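PDB 1NF2: phosphatase from Thermotoga maritima, which probably acts as a magnesium-dependent phosphatase of the haloacid dehalogenase superfamily, with a separate domain thought to bind the substrate. Local coordinates for residues K147-D158 / K176-V185; E81-I92 / V140-L148. One frame throughout, in Å; residues are numbered along the deposited sequence.

Contact 1: K147-D158 / K176-V185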
loop_
_atom_site.group_PDB
_atom_site.type_symbol
_atom_site.label_atom_id
_atom_site.label_comp_id
_atom_site.label_asym_id
_atom_site.label_seq_id
_atom_site.Cartn_x
_atom_site.Cartn_y
_atom_site.Cartn_z
ATOM N N LYS A 147 -10.794 -5.135 -0.153
ATOM C CA LYS A 147 -11.248 -4.278 0.925
ATOM C C LYS A 147 -12.514 -3.494 0.604
ATOM O O LYS A 147 -12.901 -3.344 -0.553
ATOM C CB LYS A 147 -10.142 -3.323 1.383
ATOM C CG LYS A 147 -9.764 -2.232 0.416
ATOM C CD LYS A 147 -8.757 -1.303 1.081
ATOM C CE LYS A 147 -8.188 -0.277 0.116
ATOM N NZ LYS A 147 -7.076 0.484 0.756
ATOM N N LEU A 148 -13.156 -3.014 1.661
ATOM C CA LEU A 148 -14.383 -2.249 1.546
ATOM C C LEU A 148 -14.089 -0.888 2.118
ATOM O O LEU A 148 -13.243 -0.745 2.999
ATOM C CB LEU A 148 -15.505 -2.923 2.352
ATOM C CG LEU A 148 -15.845 -4.328 1.849
ATOM C CD1 LEU A 148 -16.791 -5.030 2.821
ATOM C CD2 LEU A 148 -16.461 -4.231 0.469
ATOM N N LEU A 149 -14.783 0.114 1.610
ATOM C CA LEU A 149 -14.578 1.464 2.086
ATOM C C LEU A 149 -15.912 2.182 2.150
ATOM O O LEU A 149 -16.698 2.127 1.209
ATOM C CB LEU A 149 -13.615 2.203 1.152
ATOM C CG LEU A 149 -13.166 3.605 1.570
ATOM C CD1 LEU A 149 -11.910 3.982 0.806
ATOM C CD2 LEU A 149 -14.274 4.608 1.314
ATOM N N LEU A 150 -16.168 2.838 3.275
ATOM C CA LEU A 150 -17.398 3.594 3.449
ATOM C C LEU A 150 -17.046 5.069 3.457
ATOM O O LEU A 150 -16.028 5.469 4.024
ATOM C CB LEU A 150 -18.085 3.233 4.769
ATOM C CG LEU A 150 -18.932 1.957 4.802
ATOM C CD1 LEU A 150 -18.062 0.741 4.540
ATOM C CD2 LEU A 150 -19.616 1.858 6.157
ATOM N N ILE A 151 -17.894 5.875 2.832
ATOM C CA ILE A 151 -17.670 7.309 2.771
ATOM C C ILE A 151 -18.884 8.062 3.319
ATOM O O ILE A 151 -19.999 7.921 2.813
ATOM C CB ILE A 151 -17.362 7.741 1.309
ATOM C CG1 ILE A 151 -17.511 9.255 1.149
ATOM C CG2 ILE A 151 -18.263 6.988 0.346
ATOM C CD1 ILE A 151 -16.497 10.057 1.901
ATOM N N ASP A 152 -18.659 8.844 4.373
ATOM C CA ASP A 152 -19.726 9.623 4.989
ATOM C C ASP A 152 -19.122 10.797 5.755
ATOM O O ASP A 152 -17.901 10.958 5.798
ATOM C CB ASP A 152 -20.547 8.745 5.944
ATOM C CG ASP A 152 -22.021 9.148 5.994
ATOM O OD1 ASP A 152 -22.319 10.299 6.397
ATOM O OD2 ASP A 152 -22.881 8.316 5.624
ATOM N N THR A 153 -19.981 11.618 6.351
ATOM C CA THR A 153 -19.524 12.765 7.120
ATOM C C THR A 153 -18.691 12.228 8.273
ATOM O O THR A 153 -18.938 11.125 8.759
ATOM C CB THR A 153 -20.709 13.574 7.690
ATOM O OG1 THR A 153 -21.203 12.935 8.873
ATOM C CG2 THR A 153 -21.834 13.658 6.668
ATOM N N PRO A 154 -17.687 12.994 8.722
ATOM C CA PRO A 154 -16.848 12.528 9.829
ATOM C C PRO A 154 -17.712 12.119 11.012
ATOM O O PRO A 154 -17.329 11.277 11.823
ATOM C CB PRO A 154 -15.978 13.744 10.133
ATOM C CG PRO A 154 -15.835 14.385 8.785
ATOM C CD PRO A 154 -17.252 14.322 8.259
ATOM N N GLU A 155 -18.893 12.723 11.083
ATOM C CA GLU A 155 -19.849 12.461 12.149
ATOM C C GLU A 155 -20.392 11.034 12.109
ATOM O O GLU A 155 -20.065 10.207 12.964
ATOM C CB GLU A 155 -21.010 13.454 12.045
ATOM C CG GLU A 155 -22.102 13.257 13.081
ATOM C CD GLU A 155 -21.588 13.385 14.500
ATOM O OE1 GLU A 155 -22.410 13.306 15.436
ATOM O OE2 GLU A 155 -20.365 13.563 14.681
ATOM N N ARG A 156 -21.221 10.757 11.108
ATOM C CA ARG A 156 -21.830 9.447 10.951
ATOM C C ARG A 156 -20.798 8.341 10.742
ATOM O O ARG A 156 -21.026 7.192 11.124
ATOM C CB ARG A 156 -22.822 9.468 9.782
ATOM C CG ARG A 156 -23.941 8.440 9.908
ATOM C CD ARG A 156 -25.105 8.773 8.984
ATOM N NE ARG A 156 -25.033 8.064 7.710
ATOM C CZ ARG A 156 -25.340 6.781 7.553
ATOM N NH1 ARG A 156 -25.740 6.061 8.593
ATOM N NH2 ARG A 156 -25.249 6.216 6.357
ATOM N N LEU A 157 -19.660 8.690 10.147
ATOM C CA LEU A 157 -18.613 7.706 9.901
ATOM C C LEU A 157 -17.987 7.255 11.219
ATOM O O LEU A 157 -17.586 6.101 11.358
ATOM C CB LEU A 157 -17.535 8.285 8.980
ATOM C CG LEU A 157 -16.745 7.263 8.158
ATOM C CD1 LEU A 157 -17.694 6.551 7.199
ATOM C CD2 LEU A 157 -15.638 7.959 7.381
ATOM N N ASP A 158 -17.902 8.167 12.184
ATOM C CA ASP A 158 -17.342 7.830 13.492
ATOM C C ASP A 158 -18.269 6.841 14.191
ATOM O O ASP A 158 -17.828 6.021 14.997
ATOM C CB ASP A 158 -17.194 9.081 14.362
ATOM C CG ASP A 158 -15.898 9.824 14.107
ATOM O OD1 ASP A 158 -15.687 10.879 14.743
ATOM O OD2 ASP A 158 -15.091 9.359 13.276
ATOM N N LYS A 176 -10.401 4.228 10.310
ATOM C CA LYS A 176 -10.596 5.450 9.546
ATOM C C LYS A 176 -9.262 5.762 8.883
ATOM O O LYS A 176 -8.224 5.764 9.549
ATOM C CB LYS A 176 -10.984 6.601 10.477
ATOM C CG LYS A 176 -12.317 6.430 11.186
ATOM C CD LYS A 176 -13.484 6.792 10.285
ATOM C CE LYS A 176 -13.437 8.262 9.878
ATOM N NZ LYS A 176 -13.399 9.179 11.051
ATOM N N SER A 177 -9.277 6.001 7.577
ATOM C CA SER A 177 -8.041 6.331 6.875
ATOM C C SER A 177 -7.934 7.848 6.913
ATOM O O SER A 177 -6.840 8.412 6.941
ATOM C CB SER A 177 -8.086 5.837 5.428
ATOM O OG SER A 177 -9.118 6.474 4.698
ATOM N N PHE A 178 -9.101 8.488 6.926
ATOM C CA PHE A 178 -9.226 9.937 6.984
ATOM C C PHE A 178 -10.617 10.273 7.512
ATOM O O PHE A 178 -11.493 9.412 7.562
ATOM C CB PHE A 178 -9.004 10.551 5.597
ATOM C CG PHE A 178 -7.567 10.531 5.152
ATOM C CD1 PHE A 178 -6.575 11.107 5.945
ATOM C CD2 PHE A 178 -7.198 9.921 3.957
ATOM C CE1 PHE A 178 -5.235 11.072 5.557
ATOM C CE2 PHE A 178 -5.860 9.881 3.561
ATOM C CZ PHE A 178 -4.878 10.459 4.364
ATOM N N PRO A 179 -10.835 11.530 7.922
ATOM C CA PRO A 179 -12.122 11.985 8.455
ATOM C C PRO A 179 -13.368 11.472 7.738
ATOM O O PRO A 179 -14.390 11.212 8.369
ATOM C CB PRO A 179 -11.998 13.502 8.384
ATOM C CG PRO A 179 -10.560 13.709 8.717
ATOM C CD PRO A 179 -9.868 12.643 7.884
ATOM N N THR A 180 -13.289 11.321 6.423
ATOM C CA THR A 180 -14.445 10.859 5.671
ATOM C C THR A 180 -14.287 9.487 5.024
ATOM O O THR A 180 -15.127 9.087 4.223
ATOM C CB THR A 180 -14.822 11.872 4.576
ATOM O OG1 THR A 180 -13.687 12.107 3.731
ATOM C CG2 THR A 180 -15.270 13.188 5.200
ATOM N N TYR A 181 -13.226 8.761 5.366
ATOM C CA TYR A 181 -13.013 7.432 4.786
ATOM C C TYR A 181 -12.833 6.347 5.846
ATOM O O TYR A 181 -11.944 6.430 6.696
ATOM C CB TYR A 181 -11.798 7.432 3.846
ATOM C CG TYR A 181 -11.841 8.486 2.759
ATOM C CD1 TYR A 181 -13.036 8.807 2.115
ATOM C CD2 TYR A 181 -10.682 9.158 2.368
ATOM C CE1 TYR A 181 -13.079 9.774 1.112
ATOM C CE2 TYR A 181 -10.713 10.126 1.361
ATOM C CZ TYR A 181 -11.916 10.428 0.739
ATOM O OH TYR A 181 -11.956 11.371 -0.261
ATOM N N LEU A 182 -13.688 5.330 5.779
ATOM C CA LEU A 182 -13.652 4.204 6.715
ATOM C C LEU A 182 -13.262 2.984 5.891
ATOM O O LEU A 182 -13.896 2.689 4.873
ATOM C CB LEU A 182 -15.040 3.974 7.320
ATOM C CG LEU A 182 -15.169 3.441 8.751
ATOM C CD1 LEU A 182 -16.583 2.909 8.938
ATOM C CD2 LEU A 182 -14.154 2.348 9.031
ATOM N N GLU A 183 -12.229 2.275 6.327
ATOM C CA GLU A 183 -11.767 1.104 5.592
ATOM C C GLU A 183 -11.912 -0.200 6.354
ATOM O O GLU A 183 -11.743 -0.239 7.569
ATOM C CB GLU A 183 -10.292 1.262 5.213
ATOM C CG GLU A 183 -9.983 2.396 4.258
ATOM C CD GLU A 183 -8.524 2.384 3.805
ATOM O OE1 GLU A 183 -8.088 1.379 3.202
ATOM O OE2 GLU A 183 -7.813 3.376 4.056
ATOM N N ILE A 184 -12.226 -1.262 5.619
ATOM C CA ILE A 184 -12.347 -2.605 6.177
ATOM C C ILE A 184 -11.393 -3.452 5.350
ATOM O O ILE A 184 -11.569 -3.575 4.135
ATOM C CB ILE A 184 -13.773 -3.189 6.023
ATOM C CG1 ILE A 184 -14.780 -2.370 6.830
ATOM C CG2 ILE A 184 -13.795 -4.619 6.523
ATOM C CD1 ILE A 184 -15.171 -1.092 6.193
ATOM N N VAL A 185 -10.390 -4.039 5.998
ATOM C CA VAL A 185 -9.401 -4.848 5.289
ATOM C C VAL A 185 -9.101 -6.191 5.954
ATOM O O VAL A 185 -9.435 -6.410 7.125
ATOM C CB VAL A 185 -8.071 -4.069 5.149
ATOM C CG1 VAL A 185 -8.305 -2.785 4.343
ATOM C CG2 VAL A 185 -7.509 -3.744 6.540
#
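Lys147 and Glu183 meet on one face of an antiparallel strand pair, NZ to OE1 at 2.8 Å. The ammonium reaches the syn side of the carboxylate oxygen from 33° out of its plane. With CG of Lys147 set between its backbone N and carbonyl carbon (chi1 70°) and the chain extended beyond, the methylenes run alongside Val185, whose CG1 lies 3.5 Å from Lys147 CB. A second salt bridge closes the far end: Lys176 NZ meets Asp158 OD2 at 2.8 Å, nearly along that oxygen's C-O axis. Lys176 gets there by folding at chi2, chi3 and chi4, which carries its aliphatic part across Leu157, Lys176 CD to Leu157 CG at 3.9 Å. With alanine in place of Lys176, the Asp158 carboxylate would probably lose this countercharge and Leu157 the aliphatic chain lying across it. Leu157 also slides past Leu182, with Leu157 CD1 3.7 Å from Leu182 CB. Farther along the same face Leu150 CD1 touches Ile184 CD1 at 3.8 Å. Four backbone bonds position these groups, two in each of the hydrogen-bonded pairs Leu148-Ile184 and Leu150-Leu182; Leu149 and Glu183 form the non-hydrogen-bonded pair between them. Beyond the strand, Thr153 N-caps the helix that carries Leu157, its OG1 accepting from Arg156 N at 3.1 Å, and Asp152 OD1 receives Thr153 N through its anti lone pair. On the other segment a type I turn from Phe178 to Tyr181 and a classic beta bulge, Ser177 and Phe178 facing Tyr181, bend the chain back. Strand 181-186 thus lies between 147-151 and 172-178, helix 154-168 making the crossover between the outer two, while helix 85-95 packs on Leu150 and Ile184 and helix 117-125 on Leu149 and Ile151.

Contact 2: E81-I92 / V140-L148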
loop_
_atom_site.group_PDB
_atom_site.type_symbol
_atom_site.label_atom_id
_atom_site.label_comp_id
_atom_site.label_asym_id
_atom_site.label_seq_id
_atom_site.Cartn_x
_atom_site.Cartn_y
_atom_site.Cartn_z
ATOM N N GLU A 81 -4.136 -11.569 -0.507
ATOM C CA GLU A 81 -4.944 -11.556 0.709
ATOM C C GLU A 81 -6.251 -10.805 0.466
ATOM O O GLU A 81 -6.245 -9.707 -0.097
ATOM C CB GLU A 81 -4.176 -10.871 1.839
ATOM C CG GLU A 81 -2.913 -11.598 2.295
ATOM C CD GLU A 81 -3.191 -12.796 3.196
ATOM O OE1 GLU A 81 -2.279 -13.183 3.963
ATOM O OE2 GLU A 81 -4.313 -13.354 3.140
ATOM N N LYS A 82 -7.367 -11.394 0.888
ATOM C CA LYS A 82 -8.669 -10.755 0.708
ATOM C C LYS A 82 -9.646 -11.066 1.834
ATOM O O LYS A 82 -9.352 -11.859 2.739
ATOM C CB LYS A 82 -9.269 -11.172 -0.639
ATOM C CG LYS A 82 -9.357 -12.673 -0.848
ATOM C CD LYS A 82 -9.356 -13.028 -2.332
ATOM C CE LYS A 82 -10.517 -12.388 -3.076
ATOM N NZ LYS A 82 -10.497 -12.707 -4.536
ATOM N N ILE A 83 -10.792 -10.395 1.812
ATOM C CA ILE A 83 -11.811 -10.663 2.815
ATOM C C ILE A 83 -12.560 -11.893 2.294
ATOM O O ILE A 83 -13.077 -11.888 1.171
ATOM C CB ILE A 83 -12.798 -9.480 2.976
ATOM C CG1 ILE A 83 -12.104 -8.293 3.642
ATOM C CG2 ILE A 83 -13.976 -9.900 3.834
ATOM C CD1 ILE A 83 -12.008 -7.065 2.768
ATOM N N PRO A 84 -12.599 -12.972 3.089
ATOM C CA PRO A 84 -13.303 -14.186 2.651
ATOM C C PRO A 84 -14.756 -13.880 2.289
ATOM O O PRO A 84 -15.461 -13.207 3.042
ATOM C CB PRO A 84 -13.170 -15.120 3.854
ATOM C CG PRO A 84 -13.015 -14.179 5.022
ATOM C CD PRO A 84 -12.102 -13.111 4.468
ATOM N N PRO A 85 -15.218 -14.364 1.121
ATOM C CA PRO A 85 -16.585 -14.149 0.634
ATOM C C PRO A 85 -17.680 -14.336 1.683
ATOM O O PRO A 85 -18.796 -13.854 1.505
ATOM C CB PRO A 85 -16.696 -15.146 -0.515
ATOM C CG PRO A 85 -15.321 -15.130 -1.080
ATOM C CD PRO A 85 -14.464 -15.206 0.174
ATOM N N GLU A 86 -17.358 -15.034 2.770
ATOM C CA GLU A 86 -18.320 -15.264 3.839
ATOM C C GLU A 86 -18.411 -14.045 4.744
ATOM O O GLU A 86 -19.464 -13.419 4.846
ATOM C CB GLU A 86 -17.928 -16.494 4.660
ATOM C CG GLU A 86 -18.136 -17.802 3.920
ATOM C CD GLU A 86 -19.550 -17.945 3.384
ATOM O OE1 GLU A 86 -20.503 -17.897 4.192
ATOM O OE2 GLU A 86 -19.709 -18.103 2.155
ATOM N N VAL A 87 -17.309 -13.714 5.406
ATOM C CA VAL A 87 -17.280 -12.547 6.273
ATOM C C VAL A 87 -17.657 -11.324 5.435
ATOM O O VAL A 87 -18.271 -10.379 5.929
ATOM C CB VAL A 87 -15.878 -12.344 6.879
ATOM C CG1 VAL A 87 -15.778 -10.976 7.534
ATOM C CG2 VAL A 87 -15.597 -13.436 7.903
ATOM N N ALA A 88 -17.295 -11.357 4.156
ATOM C CA ALA A 88 -17.595 -10.257 3.253
ATOM C C ALA A 88 -19.101 -10.167 3.053
ATOM O O ALA A 88 -19.676 -9.078 3.091
ATOM C CB ALA A 88 -16.905 -10.472 1.916
ATOM N N LYS A 89 -19.733 -11.317 2.838
ATOM C CA LYS A 89 -21.174 -11.362 2.640
ATOM C C LYS A 89 -21.876 -10.878 3.903
ATOM O O LYS A 89 -22.809 -10.082 3.830
ATOM C CB LYS A 89 -21.631 -12.782 2.298
ATOM C CG LYS A 89 -23.092 -12.863 1.869
ATOM C CD LYS A 89 -23.462 -14.256 1.382
ATOM C CE LYS A 89 -24.885 -14.289 0.841
ATOM N NZ LYS A 89 -25.246 -15.631 0.305
ATOM N N ASP A 90 -21.421 -11.360 5.058
ATOM C CA ASP A 90 -21.992 -10.961 6.340
ATOM C C ASP A 90 -21.909 -9.457 6.562
ATOM O O ASP A 90 -22.851 -8.841 7.068
ATOM C CB ASP A 90 -21.271 -11.648 7.499
ATOM C CG ASP A 90 -21.694 -13.083 7.681
ATOM O OD1 ASP A 90 -21.289 -13.689 8.695
ATOM O OD2 ASP A 90 -22.426 -13.605 6.813
ATOM N N ILE A 91 -20.772 -8.870 6.196
ATOM C CA ILE A 91 -20.565 -7.439 6.371
ATOM C C ILE A 91 -21.488 -6.630 5.475
ATOM O O ILE A 91 -22.069 -5.642 5.918
ATOM C CB ILE A 91 -19.092 -7.048 6.084
ATOM C CG1 ILE A 91 -18.181 -7.663 7.156
ATOM C CG2 ILE A 91 -18.945 -5.530 6.052
ATOM C CD1 ILE A 91 -16.692 -7.415 6.926
ATOM N N ILE A 92 -21.625 -7.049 4.222
ATOM C CA ILE A 92 -22.487 -6.349 3.270
ATOM C C ILE A 92 -23.965 -6.442 3.651
ATOM O O ILE A 92 -24.687 -5.444 3.591
ATOM C CB ILE A 92 -22.291 -6.888 1.821
ATOM C CG1 ILE A 92 -21.184 -6.096 1.116
ATOM C CG2 ILE A 92 -23.577 -6.759 1.019
ATOM C CD1 ILE A 92 -19.847 -6.153 1.800
ATOM N N VAL A 140 -19.364 -8.861 -4.952
ATOM C CA VAL A 140 -18.549 -9.127 -3.772
ATOM C C VAL A 140 -18.888 -10.457 -3.114
ATOM O O VAL A 140 -18.016 -11.301 -2.918
ATOM C CB VAL A 140 -18.719 -8.019 -2.710
ATOM C CG1 VAL A 140 -17.931 -8.376 -1.456
ATOM C CG2 VAL A 140 -18.252 -6.687 -3.268
ATOM N N SER A 141 -20.159 -10.635 -2.773
ATOM C CA SER A 141 -20.621 -11.852 -2.117
ATOM C C SER A 141 -20.185 -13.135 -2.813
ATOM O O SER A 141 -20.153 -14.198 -2.196
ATOM C CB SER A 141 -22.148 -11.831 -1.995
ATOM O OG SER A 141 -22.570 -10.765 -1.159
ATOM N N LYS A 142 -19.836 -13.039 -4.090
ATOM C CA LYS A 142 -19.421 -14.213 -4.845
ATOM C C LYS A 142 -18.001 -14.158 -5.408
ATOM O O LYS A 142 -17.497 -15.153 -5.925
ATOM C CB LYS A 142 -20.421 -14.466 -5.982
ATOM C CG LYS A 142 -19.902 -15.354 -7.104
ATOM C CD LYS A 142 -21.018 -15.912 -7.970
ATOM C CE LYS A 142 -21.786 -17.005 -7.241
ATOM N NZ LYS A 142 -22.717 -17.725 -8.153
ATOM N N MET A 143 -17.339 -13.013 -5.301
ATOM C CA MET A 143 -15.993 -12.915 -5.852
ATOM C C MET A 143 -14.937 -12.556 -4.819
ATOM O O MET A 143 -13.742 -12.718 -5.059
ATOM C CB MET A 143 -15.985 -11.893 -6.981
ATOM C CG MET A 143 -14.871 -12.072 -7.988
ATOM S SD MET A 143 -15.527 -11.943 -9.660
ATOM C CE MET A 143 -16.569 -10.577 -9.450
ATOM N N GLY A 144 -15.381 -12.082 -3.662
ATOM C CA GLY A 144 -14.444 -11.700 -2.628
ATOM C C GLY A 144 -13.944 -10.302 -2.920
ATOM O O GLY A 144 -14.054 -9.824 -4.045
ATOM N N THR A 145 -13.391 -9.643 -1.913
ATOM C CA THR A 145 -12.891 -8.292 -2.093
ATOM C C THR A 145 -11.615 -8.080 -1.288
ATOM O O THR A 145 -11.434 -8.687 -0.227
ATOM C CB THR A 145 -13.937 -7.268 -1.641
ATOM O OG1 THR A 145 -13.435 -5.945 -1.838
ATOM C CG2 THR A 145 -14.260 -7.464 -0.167
ATOM N N THR A 146 -10.731 -7.227 -1.802
ATOM C CA THR A 146 -9.480 -6.925 -1.115
ATOM C C THR A 146 -9.845 -6.040 0.062
ATOM O O THR A 146 -9.274 -6.162 1.142
ATOM C CB THR A 146 -8.487 -6.176 -2.032
ATOM O OG1 THR A 146 -8.228 -6.962 -3.199
ATOM C CG2 THR A 146 -7.178 -5.917 -1.302
ATOM N N LYS A 147 -10.794 -5.135 -0.153
ATOM C CA LYS A 147 -11.248 -4.278 0.925
ATOM C C LYS A 147 -12.514 -3.494 0.604
ATOM O O LYS A 147 -12.901 -3.344 -0.553
ATOM C CB LYS A 147 -10.142 -3.323 1.383
ATOM C CG LYS A 147 -9.764 -2.232 0.416
ATOM C CD LYS A 147 -8.757 -1.303 1.081
ATOM C CE LYS A 147 -8.188 -0.277 0.116
ATOM N NZ LYS A 147 -7.076 0.484 0.756
ATOM N N LEU A 148 -13.156 -3.014 1.661
ATOM C CA LEU A 148 -14.383 -2.249 1.546
ATOM C C LEU A 148 -14.089 -0.888 2.118
ATOM O O LEU A 148 -13.243 -0.745 2.999
ATOM C CB LEU A 148 -15.505 -2.923 2.352
ATOM C CG LEU A 148 -15.845 -4.328 1.849
ATOM C CD1 LEU A 148 -16.791 -5.030 2.821
ATOM C CD2 LEU A 148 -16.461 -4.231 0.469
#
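Ile83 N gives its hydrogen to Thr145 O at 2.7 Å, almost straight at 171° and nearly in line with the carbonyl bond. The bond joins the lead-in to helix 85-95 with the link between helix 136-143 and strand 147-151, in the alpha/beta cap domain of this HAD phosphatase, whose six-stranded mixed sheet and helices probably serve substrate binding. The same Thr145 O is approached by Lys82 CB at 3.3 Å, and the lysine chain, bent at chi3, carries NZ to a weak bond with Met143 O. Gly144 follows helix 136-143 and leaves helical angles with a positive phi of 82°; a side chain there would be jammed against the carbonyl of Met143, so the turn calls for glycine. Its N and that of Met143 share Val140 O, which holds the helix end together, and its CA lies against the ring of Pro85. Ile83 then pushes its CD1 in under the link, 3.7 Å from Thr145 CG2. The rotation that turns this CG2 toward Ile83 puts Thr145 OG1 anti to the backbone N (chi1 -179°), within reach of both Tyr105 O of strand 102-105 and Lys147 O, two acceptors for its one proton. Where the two helices face each other, Ala88 CB meets Val140 CG1 at 4.1 Å. At the next residue of each helix, the base of the extended Lys89 side chain lies beside Ser141, CG to OG at 3.7 Å, while that hydroxyl bonds Ser137 O within its own helix. Deeper in, Leu148 points from the sheet toward helix 85-95, one methyl serving two isoleucines: CD1 lies 3.9 Å from Ile91 CG2, crossing obliquely, and meets Ile92 CD1 at about a right angle, tighter than usual, at 3.4 Å.

In the fold
Both contacts belong to the alpha/beta cap domain and share Lys147 and Leu148 at the start of strand 147-151. Both are partly buried, contact 2 with the larger share of buried residues (9 of 16 against 7 of 19). Contact 1 is a strand pairing fastened by regular backbone bonds, running from buried leucines to an exposed helix start and turn, with a salt bridge near each end. In contact 2 one straight backbone bond and a weak lysine bond supplement mostly apolar packing, with Lys89 exposed at its outer side. They meet where Ile83 and Ile91 touch Ile184 and Val185. The side chain of Phe178 lies about 10 Å from the bound magnesium ion, that of the shared Lys147 about 13 Å.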